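Local atomic coordinates of metallo-carboxypeptidase (Pseudomonas aeruginosa, PDB entry 4A39), a protein that probably trims C-terminal residues from peptide or protein chains as a zinc-dependent metallocarboxypeptidase of the M14 family. Residues F54-M59 and H65-V70; F109-E114 and V118-F123; I158-V163 and V254-Q259; L209-L214 and V382-L387; E306-A309 and Q314-H317. All blocks are in the same frame, centred on the assembly; numbering follows the deposited sequence.

Contact 1. Residues F54-M59 and H65-V70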
# COMPACT_ATOMS: atom_id res chain seq x y z
N PHE A 54 2.23 17.55 -4.11
CA PHE A 54 2.80 18.74 -4.74
C PHE A 54 3.76 19.49 -3.84
O PHE A 54 3.77 19.29 -2.62
CB PHE A 54 1.69 19.70 -5.21
CG PHE A 54 0.79 20.19 -4.11
CD1 PHE A 54 -0.34 19.46 -3.73
CD2 PHE A 54 1.06 21.39 -3.45
CE1 PHE A 54 -1.18 19.91 -2.72
CE2 PHE A 54 0.22 21.85 -2.43
CZ PHE A 54 -0.90 21.11 -2.07
N LYS A 55 4.56 20.35 -4.45
CA LYS A 55 5.53 21.15 -3.71
C LYS A 55 5.21 22.63 -3.85
O LYS A 55 4.78 23.09 -4.91
CB LYS A 55 6.95 20.89 -4.23
CG LYS A 55 7.47 19.49 -4.01
CD LYS A 55 8.94 19.39 -4.40
CE LYS A 55 9.46 17.96 -4.30
NZ LYS A 55 10.89 17.87 -4.69
N VAL A 56 5.39 23.37 -2.76
CA VAL A 56 5.16 24.81 -2.77
C VAL A 56 6.50 25.48 -2.48
O VAL A 56 7.22 25.07 -1.58
CB VAL A 56 4.15 25.24 -1.68
CG1 VAL A 56 3.79 26.71 -1.84
CG2 VAL A 56 2.89 24.39 -1.77
N GLU A 57 6.85 26.50 -3.26
CA GLU A 57 8.11 27.19 -3.05
C GLU A 57 7.87 28.69 -3.05
O GLU A 57 6.87 29.17 -3.59
CB GLU A 57 9.12 26.81 -4.14
CG GLU A 57 9.35 25.31 -4.26
CD GLU A 57 10.23 24.91 -5.44
OE1 GLU A 57 10.32 25.68 -6.42
OE2 GLU A 57 10.81 23.81 -5.38
N GLY A 58 8.78 29.44 -2.43
CA GLY A 58 8.67 30.88 -2.37
C GLY A 58 7.59 31.43 -1.44
O GLY A 58 7.08 32.53 -1.65
N MET A 59 7.24 30.67 -0.40
CA MET A 59 6.22 31.13 0.53
C MET A 59 6.77 32.21 1.46
O MET A 59 7.92 32.14 1.90
CB MET A 59 5.69 29.96 1.37
CG MET A 59 5.08 28.83 0.56
SD MET A 59 4.37 27.57 1.62
CE MET A 59 5.84 26.80 2.26
N HIS A 65 -1.24 30.10 5.17
CA HIS A 65 -1.58 29.66 3.82
C HIS A 65 -2.77 28.72 3.92
O HIS A 65 -2.78 27.79 4.72
CB HIS A 65 -0.40 28.95 3.17
CG HIS A 65 0.76 29.85 2.89
ND1 HIS A 65 1.21 30.13 1.61
CD2 HIS A 65 1.53 30.58 3.72
CE1 HIS A 65 2.20 30.99 1.67
NE2 HIS A 65 2.42 31.29 2.94
N CYS A 66 -3.79 28.99 3.10
CA CYS A 66 -5.01 28.20 3.10
C CYS A 66 -5.20 27.56 1.74
O CYS A 66 -5.37 28.25 0.73
CB CYS A 66 -6.19 29.09 3.45
SG CYS A 66 -5.90 29.96 4.99
N PHE A 67 -5.18 26.23 1.73
CA PHE A 67 -5.32 25.45 0.50
C PHE A 67 -6.69 24.81 0.34
O PHE A 67 -7.34 24.46 1.33
CB PHE A 67 -4.27 24.34 0.47
CG PHE A 67 -2.85 24.82 0.53
CD1 PHE A 67 -2.26 25.14 1.75
CD2 PHE A 67 -2.10 24.96 -0.64
CE1 PHE A 67 -0.94 25.58 1.81
CE2 PHE A 67 -0.77 25.40 -0.59
CZ PHE A 67 -0.19 25.71 0.64
N THR A 68 -7.11 24.65 -0.91
CA THR A 68 -8.38 24.00 -1.22
C THR A 68 -8.25 23.12 -2.45
O THR A 68 -7.77 23.57 -3.49
CB THR A 68 -9.51 25.02 -1.51
OG1 THR A 68 -9.79 25.79 -0.34
CG2 THR A 68 -10.78 24.28 -1.95
N LEU A 69 -8.63 21.85 -2.32
CA LEU A 69 -8.63 20.94 -3.45
C LEU A 69 -10.09 21.03 -3.89
O LEU A 69 -10.95 20.33 -3.35
CB LEU A 69 -8.25 19.52 -3.01
CG LEU A 69 -6.89 19.42 -2.31
CD1 LEU A 69 -6.52 17.95 -2.13
CD2 LEU A 69 -5.83 20.13 -3.14
N VAL A 70 -10.34 21.91 -4.84
CA VAL A 70 -11.68 22.20 -5.33
C VAL A 70 -12.51 21.07 -5.91
O VAL A 70 -13.75 21.13 -5.89
CB VAL A 70 -11.66 23.34 -6.38
CG1 VAL A 70 -10.92 24.55 -5.81
CG2 VAL A 70 -11.02 22.86 -7.67
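Met-59 lays its side chain across the imidazole of His-65, and following it outward explains this end of the contact. CB already touches the ring, 3.7 Å from His-65 CE1. CG keeps to the same atom, and the chain then carries SD over one face, 4.2 Å from the ring centroid and 17° off the normal: a sulfur-aromatic contact. The bend at chi3 (-73°) turns CE away from the imidazole and onto Val-118 and Pro-113. His-65 ND1 is buried here without a hydrogen-bond partner in the model.

Further along, the contact is purely apolar. The CE2 corner of the Phe-67 ring meets two neighbouring side chains of the other strand: Val-56 CG2 at 4.0 Å and Phe-54 CE2 at 4.1 Å. Seen from Phe-54, the Phe-67 carbon arrives at the ring edge, near its plane. Val-56 CG2 sits in the plane at the edge of the Phe-54 ring, so the two present one surface to Phe-67.

No backbone bond joins 54-59 to 65-70. In the N-terminal domain the first pairs with strand 118-121 and the second with strand 106-111, and these strands face each other across an aromatic core in which Phe-109 and Phe-120 meet Phe-54 and Phe-67. Ile-16 of strand 15-17 and Ile-36 of strand 36-39 lie alongside.

Contact 2. Residues F109-E114 and V118-F123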
# COMPACT_ATOMS: atom_id res chain seq x y z
N PHE A 109 -7.09 22.73 3.88
CA PHE A 109 -6.08 22.54 4.91
C PHE A 109 -5.24 23.81 5.03
O PHE A 109 -5.05 24.53 4.04
CB PHE A 109 -5.22 21.27 4.66
CG PHE A 109 -4.68 21.13 3.26
CD1 PHE A 109 -3.42 21.64 2.93
CD2 PHE A 109 -5.38 20.40 2.30
CE1 PHE A 109 -2.87 21.43 1.67
CE2 PHE A 109 -4.83 20.18 1.03
CZ PHE A 109 -3.58 20.69 0.72
N GLN A 110 -4.78 24.09 6.24
CA GLN A 110 -4.01 25.30 6.50
C GLN A 110 -2.66 25.06 7.17
O GLN A 110 -2.49 24.11 7.94
CB GLN A 110 -4.81 26.28 7.37
CG GLN A 110 -6.23 26.60 6.88
CD GLN A 110 -7.24 25.50 7.21
OE1 GLN A 110 -7.28 25.00 8.33
NE2 GLN A 110 -8.06 25.15 6.23
N LEU A 111 -1.72 25.95 6.88
CA LEU A 111 -0.39 25.88 7.46
C LEU A 111 0.31 27.23 7.42
O LEU A 111 0.22 27.95 6.42
CB LEU A 111 0.48 24.87 6.70
CG LEU A 111 1.95 24.80 7.13
CD1 LEU A 111 2.05 24.17 8.52
CD2 LEU A 111 2.74 23.97 6.13
N GLU A 112 0.97 27.59 8.51
CA GLU A 112 1.76 28.81 8.55
C GLU A 112 3.16 28.19 8.52
O GLU A 112 3.71 27.82 9.56
CB GLU A 112 1.56 29.58 9.85
CG GLU A 112 2.31 30.91 9.86
CD GLU A 112 2.19 31.64 11.18
OE1 GLU A 112 1.07 31.75 11.70
OE2 GLU A 112 3.23 32.11 11.68
N PRO A 113 3.74 28.04 7.31
CA PRO A 113 5.07 27.45 7.13
C PRO A 113 6.22 28.14 7.86
O PRO A 113 6.33 29.36 7.87
CB PRO A 113 5.24 27.46 5.62
CG PRO A 113 4.52 28.70 5.21
CD PRO A 113 3.26 28.65 6.05
N GLU A 114 7.08 27.34 8.49
CA GLU A 114 8.24 27.86 9.21
C GLU A 114 9.42 28.05 8.26
O GLU A 114 10.41 28.71 8.60
CB GLU A 114 8.61 26.91 10.35
CG GLU A 114 7.61 26.90 11.50
CD GLU A 114 7.46 28.27 12.14
OE1 GLU A 114 8.48 28.97 12.34
OE2 GLU A 114 6.31 28.66 12.46
N VAL A 118 7.52 23.75 1.19
CA VAL A 118 6.91 22.61 1.85
C VAL A 118 6.21 21.73 0.81
O VAL A 118 5.83 22.20 -0.26
CB VAL A 118 5.87 23.08 2.90
CG1 VAL A 118 4.63 23.64 2.20
CG2 VAL A 118 5.51 21.94 3.82
N ARG A 119 6.07 20.44 1.13
CA ARG A 119 5.39 19.51 0.24
C ARG A 119 4.14 18.97 0.95
O ARG A 119 4.13 18.85 2.17
CB ARG A 119 6.30 18.32 -0.10
CG ARG A 119 7.61 18.66 -0.79
CD ARG A 119 8.81 18.59 0.17
NE ARG A 119 10.05 18.92 -0.52
CZ ARG A 119 10.69 18.10 -1.34
NH1 ARG A 119 10.22 16.88 -1.57
NH2 ARG A 119 11.79 18.52 -1.96
N PHE A 120 3.10 18.69 0.17
CA PHE A 120 1.86 18.12 0.71
C PHE A 120 1.57 16.85 -0.09
O PHE A 120 1.84 16.79 -1.29
CB PHE A 120 0.67 19.07 0.57
CG PHE A 120 0.74 20.28 1.44
CD1 PHE A 120 0.23 20.25 2.73
CD2 PHE A 120 1.31 21.47 0.97
CE1 PHE A 120 0.27 21.38 3.54
CE2 PHE A 120 1.35 22.60 1.78
CZ PHE A 120 0.83 22.55 3.06
N ALA A 121 1.02 15.85 0.59
CA ALA A 121 0.67 14.60 -0.08
C ALA A 121 -0.48 13.91 0.64
O ALA A 121 -0.77 14.23 1.79
CB ALA A 121 1.88 13.67 -0.15
N TYR A 122 -1.12 12.97 -0.04
CA TYR A 122 -2.25 12.25 0.54
C TYR A 122 -1.75 11.26 1.59
O TYR A 122 -2.47 10.91 2.53
CB TYR A 122 -3.03 11.55 -0.58
CG TYR A 122 -4.36 10.94 -0.16
CD1 TYR A 122 -5.17 11.56 0.80
CD2 TYR A 122 -4.82 9.77 -0.75
CE1 TYR A 122 -6.41 11.02 1.15
CE2 TYR A 122 -6.05 9.22 -0.41
CZ TYR A 122 -6.84 9.85 0.55
OH TYR A 122 -8.06 9.31 0.90
N PHE A 123 -0.51 10.81 1.41
CA PHE A 123 0.15 9.91 2.36
C PHE A 123 1.65 10.05 2.12
O PHE A 123 2.07 10.48 1.05
CB PHE A 123 -0.25 8.44 2.15
CG PHE A 123 0.12 7.54 3.30
CD1 PHE A 123 -0.69 7.47 4.43
CD2 PHE A 123 1.30 6.81 3.28
CE1 PHE A 123 -0.33 6.68 5.52
CE2 PHE A 123 1.67 6.01 4.37
CZ PHE A 123 0.86 5.95 5.49
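The strands that bring Phe-109 against Phe-120 run nearly antiparallel, at 160°, but their axes stay 11.0 Å apart, so they meet through side chains and share no hydrogen bond. The sheet of this N-terminal domain of the cytosolic carboxypeptidases folds over so that its strands face each other across a core, sandwich-like. A short turn joins the two strands and carries the chain from one side of that core to the other.

The two phenyl rings form the centre. Their centroids are 5.0 Å apart with planes at 43°, an oblique meeting that is neither a stack nor a T-shape. Phe-109 places CE1 over one face of Phe-120, off centre toward the rim. With CB already pointing inward, CG tucked between the backbone N and the carbonyl carbon (chi1 49°) sets which way the ring leans. Val-98 and Ser-100 of the adjoining strand 96-103 also touch Phe-109.

Nearer the turn, Leu-111 continues the seam. One methyl, CD2, does the work on this side: it reaches tip to tip toward Val-118 CG2 at 4.1 Å, and obliquely it approaches Phe-120 CZ at 3.9 Å. The tightest point is Phe-109 CE1 to Phe-120 CD1, 3.5 Å, with CE1 also 3.5 Å above the plane of the Phe-120 ring.

Contact 3. Residues I158-V163 and V254-Q259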
# COMPACT_ATOMS: atom_id res chain seq x y z
N ILE A 158 9.41 -5.14 -12.41
CA ILE A 158 8.51 -5.67 -11.38
C ILE A 158 9.33 -6.80 -10.75
O ILE A 158 9.21 -7.96 -11.15
CB ILE A 158 7.21 -6.28 -11.95
CG1 ILE A 158 6.52 -5.30 -12.89
CG2 ILE A 158 6.29 -6.68 -10.81
CD1 ILE A 158 5.99 -4.07 -12.21
N GLU A 159 10.17 -6.48 -9.77
CA GLU A 159 11.00 -7.50 -9.14
C GLU A 159 10.26 -8.46 -8.23
O GLU A 159 9.40 -8.06 -7.45
CB GLU A 159 12.13 -6.85 -8.34
CG GLU A 159 13.08 -5.99 -9.16
CD GLU A 159 12.75 -4.52 -9.09
OE1 GLU A 159 11.55 -4.19 -8.93
OE2 GLU A 159 13.68 -3.70 -9.20
N LEU A 160 10.61 -9.74 -8.34
CA LEU A 160 10.06 -10.78 -7.49
C LEU A 160 11.26 -11.29 -6.70
O LEU A 160 12.17 -11.90 -7.26
CB LEU A 160 9.46 -11.93 -8.31
CG LEU A 160 9.09 -13.20 -7.53
CD1 LEU A 160 8.19 -12.86 -6.36
CD2 LEU A 160 8.42 -14.20 -8.47
N LEU A 161 11.28 -11.01 -5.40
CA LEU A 161 12.38 -11.43 -4.55
C LEU A 161 12.03 -12.70 -3.79
O LEU A 161 10.87 -12.90 -3.43
CB LEU A 161 12.72 -10.33 -3.53
CG LEU A 161 12.92 -8.91 -4.08
CD1 LEU A 161 13.11 -7.95 -2.92
CD2 LEU A 161 14.13 -8.89 -5.02
N ARG A 162 13.02 -13.56 -3.57
CA ARG A 162 12.78 -14.78 -2.82
C ARG A 162 13.77 -14.88 -1.67
O ARG A 162 14.98 -14.70 -1.86
CB ARG A 162 12.89 -16.04 -3.70
CG ARG A 162 12.73 -17.33 -2.87
CD ARG A 162 12.41 -18.56 -3.72
NE ARG A 162 13.53 -19.00 -4.53
CZ ARG A 162 13.50 -20.06 -5.33
NH1 ARG A 162 12.39 -20.78 -5.42
NH2 ARG A 162 14.57 -20.40 -6.04
N VAL A 163 13.24 -15.14 -0.48
CA VAL A 163 14.06 -15.29 0.71
C VAL A 163 14.07 -16.79 1.01
O VAL A 163 13.04 -17.37 1.35
CB VAL A 163 13.45 -14.53 1.91
CG1 VAL A 163 14.40 -14.58 3.09
CG2 VAL A 163 13.17 -13.08 1.52
N VAL A 254 0.20 -8.21 -13.46
CA VAL A 254 -0.52 -9.33 -12.86
C VAL A 254 -0.22 -10.63 -13.60
O VAL A 254 -0.09 -11.69 -12.98
CB VAL A 254 -2.04 -9.05 -12.84
CG1 VAL A 254 -2.81 -10.31 -12.46
CG2 VAL A 254 -2.34 -7.93 -11.84
N TRP A 255 -0.10 -10.55 -14.92
CA TRP A 255 0.20 -11.72 -15.74
C TRP A 255 1.51 -12.35 -15.27
O TRP A 255 1.64 -13.58 -15.17
CB TRP A 255 0.30 -11.31 -17.21
CG TRP A 255 0.66 -12.43 -18.14
CD1 TRP A 255 1.91 -12.87 -18.45
CD2 TRP A 255 -0.26 -13.27 -18.85
NE1 TRP A 255 1.83 -13.94 -19.32
CE2 TRP A 255 0.51 -14.20 -19.58
CE3 TRP A 255 -1.65 -13.32 -18.94
CZ2 TRP A 255 -0.07 -15.18 -20.38
CZ3 TRP A 255 -2.23 -14.30 -19.74
CH2 TRP A 255 -1.44 -15.22 -20.46
N PHE A 256 2.48 -11.49 -14.97
CA PHE A 256 3.79 -11.91 -14.49
C PHE A 256 3.70 -12.71 -13.19
O PHE A 256 4.20 -13.82 -13.10
CB PHE A 256 4.68 -10.68 -14.27
CG PHE A 256 5.91 -10.94 -13.44
CD1 PHE A 256 6.87 -11.85 -13.86
CD2 PHE A 256 6.11 -10.26 -12.24
CE1 PHE A 256 8.02 -12.08 -13.09
CE2 PHE A 256 7.25 -10.48 -11.47
CZ PHE A 256 8.21 -11.40 -11.90
N VAL A 257 3.05 -12.13 -12.19
CA VAL A 257 2.92 -12.80 -10.90
C VAL A 257 2.20 -14.13 -10.99
O VAL A 257 2.64 -15.11 -10.38
CB VAL A 257 2.22 -11.89 -9.87
CG1 VAL A 257 2.07 -12.63 -8.54
CG2 VAL A 257 3.04 -10.62 -9.67
N GLN A 258 1.11 -14.19 -11.75
CA GLN A 258 0.37 -15.44 -11.89
C GLN A 258 1.22 -16.55 -12.52
O GLN A 258 1.09 -17.71 -12.15
CB GLN A 258 -0.91 -15.23 -12.69
CG GLN A 258 -2.03 -14.58 -11.87
CD GLN A 258 -3.39 -14.63 -12.54
OE1 GLN A 258 -3.69 -15.57 -13.29
NE2 GLN A 258 -4.23 -13.64 -12.26
N GLN A 259 2.09 -16.19 -13.45
CA GLN A 259 2.94 -17.19 -14.09
C GLN A 259 3.93 -17.76 -13.09
O GLN A 259 4.20 -18.97 -13.07
CB GLN A 259 3.69 -16.59 -15.28
CG GLN A 259 2.79 -16.25 -16.47
CD GLN A 259 2.14 -17.49 -17.08
OE1 GLN A 259 1.31 -17.38 -17.98
NE2 GLN A 259 2.52 -18.66 -16.59
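The ring of Phe-256 meets Ile-158 and Leu-160 obliquely, neither squarely over a face nor at an edge. The backbone O of Ile-158 comes within 3.2 Å of Phe-256 CE2, the shortest approach in the contact, and Leu-160 CB stands 3.8 Å from Phe-256 CZ. The oxygen reaches CE2 from well off the line of its C-H, so this is a close van der Waals approach rather than a hydrogen bond. It also lies 3.7 Å from Phe-256 CZ, so one carbonyl oxygen and one CB share that end of the ring.

Phe-256 reaches the strand with CG opposite its own backbone N (chi1 164°), which throws the ring out from the helix. Ile-158 slides past it in the reverse direction: the branch methyl CG2 touches Phe-256 CD2 at 3.9 Å, while CG1 and CD1 lead off elsewhere. In the catalytic alpha/beta domain of the M14 peptidases, helices pack on a central mixed sheet, and this is one such place, helix 252-264 lying against strand 157-163. The ring also touches Ala-148 of the neighbouring strand 144-151, so a single phenylalanine bears on two strands.

Leu-160 offers Phe-256 its CB rather than its methyls; the side chain also touches Val-217 of the next strand and Glu-260 on the following turn of the helix. Between the two touching strand residues, Glu-159 has its CB pointing away from the helix, and its OE1 is hydrogen-bonded to His-131 NE2.

Contact 4. Residues L209-L214 and V382-L387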
# COMPACT_ATOMS: atom_id res chain seq x y z
N LEU A 209 11.93 -19.33 8.64
CA LEU A 209 12.65 -19.65 7.42
C LEU A 209 13.21 -21.07 7.34
O LEU A 209 13.72 -21.49 6.30
CB LEU A 209 13.76 -18.62 7.19
CG LEU A 209 13.19 -17.20 7.00
CD1 LEU A 209 14.33 -16.21 6.88
CD2 LEU A 209 12.30 -17.16 5.77
N GLU A 210 13.13 -21.81 8.44
CA GLU A 210 13.59 -23.20 8.42
C GLU A 210 12.51 -24.02 7.72
O GLU A 210 12.78 -25.10 7.20
CB GLU A 210 13.80 -23.74 9.84
CG GLU A 210 15.05 -23.23 10.54
CD GLU A 210 15.25 -23.86 11.91
OE1 GLU A 210 14.34 -23.74 12.77
OE2 GLU A 210 16.31 -24.48 12.14
N LYS A 211 11.30 -23.48 7.70
CA LYS A 211 10.17 -24.17 7.10
C LYS A 211 9.53 -23.46 5.91
O LYS A 211 8.74 -24.05 5.18
CB LYS A 211 9.10 -24.42 8.16
CG LYS A 211 9.63 -25.19 9.36
CD LYS A 211 8.63 -25.27 10.49
CE LYS A 211 9.22 -26.06 11.66
NZ LYS A 211 8.25 -26.22 12.77
N ALA A 212 9.88 -22.19 5.70
CA ALA A 212 9.29 -21.46 4.59
C ALA A 212 10.21 -20.47 3.90
O ALA A 212 11.19 -20.00 4.47
CB ALA A 212 8.04 -20.73 5.07
N ASP A 213 9.88 -20.18 2.64
CA ASP A 213 10.61 -19.21 1.83
C ASP A 213 9.62 -18.07 1.60
O ASP A 213 8.41 -18.29 1.54
CB ASP A 213 11.00 -19.77 0.46
CG ASP A 213 12.04 -20.86 0.55
OD1 ASP A 213 12.74 -20.97 1.58
OD2 ASP A 213 12.17 -21.61 -0.44
N LEU A 214 10.13 -16.85 1.47
CA LEU A 214 9.25 -15.71 1.22
C LEU A 214 9.38 -15.27 -0.23
O LEU A 214 10.49 -15.16 -0.76
CB LEU A 214 9.61 -14.55 2.14
CG LEU A 214 9.70 -14.87 3.63
CD1 LEU A 214 10.04 -13.59 4.38
CD2 LEU A 214 8.39 -15.46 4.14
N VAL A 382 4.51 -17.82 14.00
CA VAL A 382 3.68 -18.60 14.92
C VAL A 382 2.77 -19.59 14.21
O VAL A 382 2.54 -20.70 14.69
CB VAL A 382 2.80 -17.68 15.79
CG1 VAL A 382 1.88 -18.52 16.68
CG2 VAL A 382 3.66 -16.76 16.64
N LEU A 383 2.25 -19.18 13.05
CA LEU A 383 1.32 -20.01 12.28
C LEU A 383 1.95 -20.94 11.26
O LEU A 383 1.24 -21.75 10.65
CB LEU A 383 0.33 -19.11 11.53
CG LEU A 383 -0.36 -17.96 12.27
CD1 LEU A 383 -1.27 -17.23 11.30
CD2 LEU A 383 -1.16 -18.50 13.45
N VAL A 384 3.26 -20.85 11.05
CA VAL A 384 3.92 -21.67 10.04
C VAL A 384 3.55 -23.15 10.00
O VAL A 384 3.31 -23.70 8.92
CB VAL A 384 5.46 -21.53 10.12
CG1 VAL A 384 6.01 -22.32 11.29
CG2 VAL A 384 6.09 -21.98 8.81
N ASP A 385 3.48 -23.80 11.16
CA ASP A 385 3.14 -25.23 11.20
C ASP A 385 1.67 -25.54 10.91
O ASP A 385 1.30 -26.70 10.74
CB ASP A 385 3.50 -25.83 12.57
CG ASP A 385 4.98 -25.73 12.87
OD1 ASP A 385 5.79 -26.07 11.99
OD2 ASP A 385 5.33 -25.33 14.01
N GLU A 386 0.84 -24.50 10.84
CA GLU A 386 -0.59 -24.67 10.59
C GLU A 386 -1.03 -24.32 9.17
O GLU A 386 -2.15 -24.63 8.78
CB GLU A 386 -1.39 -23.81 11.57
CG GLU A 386 -1.13 -24.11 13.04
CD GLU A 386 -1.76 -23.08 13.96
OE1 GLU A 386 -2.99 -22.85 13.85
OE2 GLU A 386 -1.04 -22.52 14.81
N LEU A 387 -0.15 -23.68 8.41
CA LEU A 387 -0.49 -23.28 7.04
C LEU A 387 -0.82 -24.44 6.10
O LEU A 387 -1.62 -24.29 5.18
CB LEU A 387 0.63 -22.42 6.45
CG LEU A 387 0.80 -21.09 7.19
CD1 LEU A 387 2.01 -20.36 6.65
CD2 LEU A 387 -0.46 -20.25 7.04
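Lys-211 and Asp-385 form a salt bridge at the surface of the catalytic alpha/beta domain, where helix 203-211 hands over to sheet strand 212-217 and the chain emerging from helix 366-383 passes close by. The lysine is fully extended beyond CG, and that straight reach carries NZ out to the carboxylate. The bond to Asp-385 OD1 is short, 2.6 Å, and uses the syn lone pair, the one on the side of the other oxygen. Asp-385 OD2 stays at 3.3 Å from Lys-211 NZ, so the grip is lopsided rather than evenly shared.

Apolar contact lies beneath the ion pair. Val-384 crosses the lysine chain at about a right angle: its CG2 is 3.9 Å from Lys-211 CB and its CG1 4.0 Å from Lys-211 CD. The same CG2 faces Ala-212 CB more loosely, at 4.4 Å. Both Val-384 and Ala-212 also touch Leu-171 of the adjoining strand 171-177, so the chain after helix 366-383 packs on this part of the sheet through Val-384, while the charged pair lies nearer the solvent. Asp-385 OD1 also comes within 3.3 Å of Lys-211 CD.

Contact 5. Residues E306-A309 and Q314-H317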
# COMPACT_ATOMS: atom_id res chain seq x y z
N GLU A 306 -3.66 -13.64 16.35
CA GLU A 306 -2.24 -13.53 16.65
C GLU A 306 -1.67 -12.17 16.24
O GLU A 306 -0.80 -11.63 16.92
CB GLU A 306 -1.46 -14.65 15.96
CG GLU A 306 -1.79 -16.05 16.48
CD GLU A 306 -1.28 -16.31 17.90
OE1 GLU A 306 -0.67 -15.41 18.52
OE2 GLU A 306 -1.48 -17.44 18.39
N LEU A 307 -2.17 -11.60 15.14
CA LEU A 307 -1.67 -10.30 14.70
C LEU A 307 -2.18 -9.18 15.59
O LEU A 307 -1.46 -8.22 15.88
CB LEU A 307 -2.05 -10.03 13.25
CG LEU A 307 -1.58 -8.69 12.67
CD1 LEU A 307 -0.08 -8.52 12.88
CD2 LEU A 307 -1.92 -8.64 11.19
N MET A 308 -3.43 -9.30 16.04
CA MET A 308 -4.00 -8.28 16.91
C MET A 308 -3.27 -8.26 18.25
O MET A 308 -3.17 -7.22 18.90
CB MET A 308 -5.50 -8.54 17.11
CG MET A 308 -6.23 -7.50 17.96
SD MET A 308 -8.03 -7.65 17.85
CE MET A 308 -8.51 -5.95 17.82
N ALA A 309 -2.73 -9.41 18.65
CA ALA A 309 -2.02 -9.50 19.91
C ALA A 309 -0.61 -8.91 19.82
O ALA A 309 0.02 -8.63 20.84
CB ALA A 309 -1.94 -10.95 20.37
N GLN A 314 -6.77 -4.60 14.07
CA GLN A 314 -8.02 -4.92 14.76
C GLN A 314 -8.98 -5.69 13.88
O GLN A 314 -8.73 -5.87 12.68
CB GLN A 314 -8.65 -3.63 15.32
CG GLN A 314 -8.92 -2.55 14.30
CD GLN A 314 -10.20 -2.79 13.54
OE1 GLN A 314 -11.29 -2.68 14.10
NE2 GLN A 314 -10.08 -3.11 12.27
N ILE A 315 -10.09 -6.14 14.46
CA ILE A 315 -11.06 -6.95 13.71
C ILE A 315 -12.45 -6.35 13.52
O ILE A 315 -13.11 -6.60 12.51
CB ILE A 315 -11.23 -8.32 14.39
CG1 ILE A 315 -9.87 -9.00 14.54
CG2 ILE A 315 -12.19 -9.19 13.58
CD1 ILE A 315 -9.88 -10.21 15.44
N ARG A 316 -12.91 -5.54 14.47
CA ARG A 316 -14.26 -4.99 14.36
C ARG A 316 -14.55 -4.16 13.13
O ARG A 316 -15.61 -4.29 12.52
CB ARG A 316 -14.61 -4.18 15.59
CG ARG A 316 -16.04 -3.67 15.51
CD ARG A 316 -16.41 -3.05 16.80
NE ARG A 316 -17.77 -2.52 16.79
CZ ARG A 316 -18.12 -1.34 16.29
NH1 ARG A 316 -17.21 -0.55 15.75
NH2 ARG A 316 -19.37 -0.93 16.38
N HIS A 317 -13.63 -3.28 12.77
CA HIS A 317 -13.82 -2.44 11.60
C HIS A 317 -13.18 -3.05 10.36
O HIS A 317 -12.11 -3.67 10.43
CB HIS A 317 -13.26 -1.04 11.84
CG HIS A 317 -14.10 -0.21 12.75
ND1 HIS A 317 -13.96 -0.23 14.12
CD2 HIS A 317 -15.09 0.67 12.48
CE1 HIS A 317 -14.83 0.61 14.66
NE2 HIS A 317 -15.53 1.17 13.69
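This is an apolar contact at a chain reversal: Met-308, on the last turn of helix 294-308, leans on Gln-314 and Ile-315 where the loop comes back beside it. The Gln-314 side chain is about 8 Å from that of Glu-348, the predicted proton donor/acceptor, and about 13 Å from the bound inhibitor, which places the loop near, not in, the pocket.

The methionine sends CG out opposite its backbone N (chi1 -178°) and meets the loop with its last two atoms. CE presses against the start of Gln-314, 3.3 Å from its CA and 3.4 Å from its CB, a tight fit. SD lies farther back, 4.0 Å from Ile-315 CD1. Ile-315 N is buried without a partner in the model, covered by the methyl Met-308 CE at 3.7 Å.

Gln-314 is itself held by its own amide. The chain folds back at chi2: OE1 accepts from His-317 N at 2.8 Å, in the carbonyl plane on a lone pair, and NE2 donates to His-317 O, also at 2.8 Å. NE2 has a second acceptor in Val-281 O.

The chemistry is thus divided: two nearly straight amide bonds probably hold the loop's shape, and a thioether, which demands little of its neighbours, packs against it.

Contacts 1 and 2 come first along the chain and build one core: their centres are 7 Å apart, and strands 53-57 and 118-121, like 65-69 and 106-111, are neighbours in the N-terminal sheet, probably hydrogen-bonded, as Val-56 N to Val-118 O. The other three lie in the catalytic domain, 32 to 48 Å away between centres. Contacts 3 and 4 alternate their segments in sequence and share its sheet through adjacent strands 157-163 and 212-217. Contact 5 falls between the two segments of contact 4; Glu-306 touches Val-382 and Leu-383, tying helix 294-308 to helix 366-383. The contacts thus sample two cores, one in each domain, with the zinc site in the second.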